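Local atomic coordinates of NADP-dependent alcohol dehydrogenase (Entamoeba histolytica, PDB entry 2OUI), a protein that probably catalyses the NADP-dependent interconversion of alcohols and aldehydes or ketones as a tetrameric, zinc-binding dehydrogenase. Residues P258-G263 with G286-H291. The protein carries 1 engineered substitution. Numbering follows the deposited sequence.
Sequences PGSDIG and GHKHIH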
loop_
_atom_site.group_PDB
_atom_site.type_symbol
_atom_site.label_atom_id
_atom_site.label_comp_id
_atom_site.label_asym_id
_atom_site.label_seq_id
_atom_site.Cartn_x
_atom_site.Cartn_y
_atom_site.Cartn_z
ATOM N N PRO A 258 -6.127 18.212 -3.813
ATOM C CA PRO A 258 -5.804 17.164 -4.780
ATOM C C PRO A 258 -4.801 16.190 -4.175
ATOM O O PRO A 258 -4.050 16.567 -3.265
ATOM C CB PRO A 258 -5.122 17.938 -5.913
ATOM C CG PRO A 258 -4.493 19.133 -5.221
ATOM C CD PRO A 258 -5.543 19.517 -4.206
ATOM N N GLY A 259 -4.811 14.944 -4.632
ATOM C CA GLY A 259 -3.960 13.920 -4.016
ATOM C C GLY A 259 -4.415 13.571 -2.612
ATOM O O GLY A 259 -3.774 13.926 -1.584
ATOM N N SER A 260 -5.549 12.899 -2.554
ATOM C CA SER A 260 -6.227 12.763 -1.264
ATOM C C SER A 260 -7.207 11.634 -1.364
ATOM O O SER A 260 -7.335 11.000 -2.430
ATOM C CB SER A 260 -6.988 14.041 -0.976
ATOM O OG SER A 260 -7.976 14.189 -1.984
ATOM N N ASP A 261 -7.913 11.381 -0.252
ATOM C CA ASP A 261 -8.825 10.234 -0.181
ATOM C C ASP A 261 -10.122 10.636 0.503
ATOM O O ASP A 261 -10.098 11.335 1.509
ATOM C CB ASP A 261 -8.181 9.081 0.589
ATOM C CG ASP A 261 -6.992 8.501 -0.147
ATOM O OD1 ASP A 261 -7.179 7.577 -0.970
ATOM O OD2 ASP A 261 -5.861 8.964 0.124
ATOM N N ILE A 262 -11.233 10.217 -0.095
ATOM C CA ILE A 262 -12.577 10.354 0.499
ATOM C C ILE A 262 -13.035 8.962 0.868
ATOM O O ILE A 262 -13.153 8.090 0.006
ATOM C CB ILE A 262 -13.551 10.980 -0.521
ATOM C CG1 ILE A 262 -13.042 12.392 -0.896
ATOM C CG2 ILE A 262 -15.000 10.977 0.029
ATOM C CD1 ILE A 262 -13.745 13.005 -2.064
ATOM N N GLY A 263 -13.259 8.724 2.161
ATOM C CA GLY A 263 -13.708 7.414 2.611
ATOM C C GLY A 263 -15.175 7.430 3.031
ATOM O O GLY A 263 -15.527 7.984 4.065
ATOM N N GLY A 286 -7.551 14.846 -10.689
ATOM C CA GLY A 286 -7.069 15.514 -9.457
ATOM C C GLY A 286 -6.551 14.571 -8.376
ATOM O O GLY A 286 -6.203 15.027 -7.289
ATOM N N HIS A 287 -6.497 13.270 -8.666
ATOM C CA HIS A 287 -6.170 12.231 -7.654
ATOM C C HIS A 287 -6.960 12.384 -6.348
ATOM O O HIS A 287 -6.407 12.269 -5.246
ATOM C CB HIS A 287 -4.652 12.164 -7.356
ATOM C CG HIS A 287 -3.824 11.593 -8.479
ATOM N ND1 HIS A 287 -3.250 12.382 -9.452
ATOM C CD2 HIS A 287 -3.448 10.323 -8.760
ATOM C CE1 HIS A 287 -2.558 11.624 -10.286
ATOM N NE2 HIS A 287 -2.640 10.370 -9.871
ATOM N N LYS A 288 -8.247 12.703 -6.466
ATOM C CA LYS A 288 -9.116 12.743 -5.292
ATOM C C LYS A 288 -9.795 11.381 -5.289
ATOM O O LYS A 288 -10.809 11.179 -5.942
ATOM C CB LYS A 288 -10.122 13.906 -5.400
ATOM C CG LYS A 288 -9.443 15.298 -5.383
ATOM C CD LYS A 288 -10.471 16.428 -5.447
ATOM C CE LYS A 288 -9.777 17.768 -5.182
ATOM N NZ LYS A 288 -10.721 18.958 -5.163
ATOM N N HIS A 289 -9.173 10.426 -4.608
ATOM C CA HIS A 289 -9.616 9.043 -4.662
ATOM C C HIS A 289 -10.921 8.895 -3.902
ATOM O O HIS A 289 -11.056 9.432 -2.800
ATOM C CB HIS A 289 -8.547 8.105 -4.077
ATOM C CG HIS A 289 -7.189 8.275 -4.691
ATOM N ND1 HIS A 289 -6.899 7.858 -5.970
ATOM C CD2 HIS A 289 -6.049 8.821 -4.204
ATOM C CE1 HIS A 289 -5.632 8.127 -6.240
ATOM N NE2 HIS A 289 -5.096 8.717 -5.187
ATOM N N ILE A 290 -11.858 8.137 -4.467
ATOM C CA ILE A 290 -13.179 8.028 -3.852
ATOM C C ILE A 290 -13.403 6.575 -3.460
ATOM O O ILE A 290 -13.384 5.685 -4.300
ATOM C CB ILE A 290 -14.306 8.496 -4.805
ATOM C CG1 ILE A 290 -14.148 9.986 -5.126
ATOM C CG2 ILE A 290 -15.702 8.244 -4.171
ATOM C CD1 ILE A 290 -14.951 10.399 -6.335
ATOM N N HIS A 291 -13.618 6.363 -2.162
ATOM C CA HIS A 291 -13.790 5.041 -1.636
ATOM C C HIS A 291 -15.174 4.951 -0.964
ATOM O O HIS A 291 -15.724 5.953 -0.424
ATOM C CB HIS A 291 -12.703 4.754 -0.615
ATOM C CG HIS A 291 -11.309 5.086 -1.075
ATOM N ND1 HIS A 291 -10.575 4.266 -1.906
ATOM C CD2 HIS A 291 -10.501 6.130 -0.773
ATOM C CE1 HIS A 291 -9.375 4.793 -2.096
ATOM N NE2 HIS A 291 -9.308 5.924 -1.416
#
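D261 and H291 meet through their side chains on one face of a two-strand parallel ladder, where NE2 of H291 donates to OD1 of D261 at 2.7 Å. The bond is nearly straight (169°), runs in the plane of the imidazole and uses the anti lone pair of OD1, with carboxylate and ring almost coplanar. In both residues CG stands beside the backbone N (chi1 -67° in D261), which lets the carboxylate lean across toward the neighbouring strand. OD2 is held by N163, so both carboxylate oxygens are anchored. H289 lies next to this pair: its CD2 comes within 3.1 Å of the backbone O of S260, while its NE2 is hydrogen-bonded to the hydroxyl of Y99 of the second subunit.

The backbones are knit by an alternating series: S260 N donates to H287 O, H289 N to S260 O, I262 N to H289 O at 2.8 Å, and H291 N to I262 O. On the reverse face I262 is buried against A252 and V253 of helix 248-255, yet across the strands its CD1 only brushes CG1 of I290, at 4.3 Å. There the extended K288 passes S260 and P258, its CE 3.9 Å from P258 N, and delivers NZ to the carbonyls of V253 and E280.

Against this buried middle, P258 and H291 at the two ends are partly exposed. G259 N reaches G286 O at 3.0 Å, and R97 and M106 of the second subunit cover the P258 end. Backbone bonds from H287 and I290 carry the contact on to that subunit. With strand 236-241 flanking 260-263, this is the outermost strand pair, within this chain, of a six-stranded parallel sheet, consistent with the Rossmann-type NADP-binding domain of zinc-containing alcohol dehydrogenases.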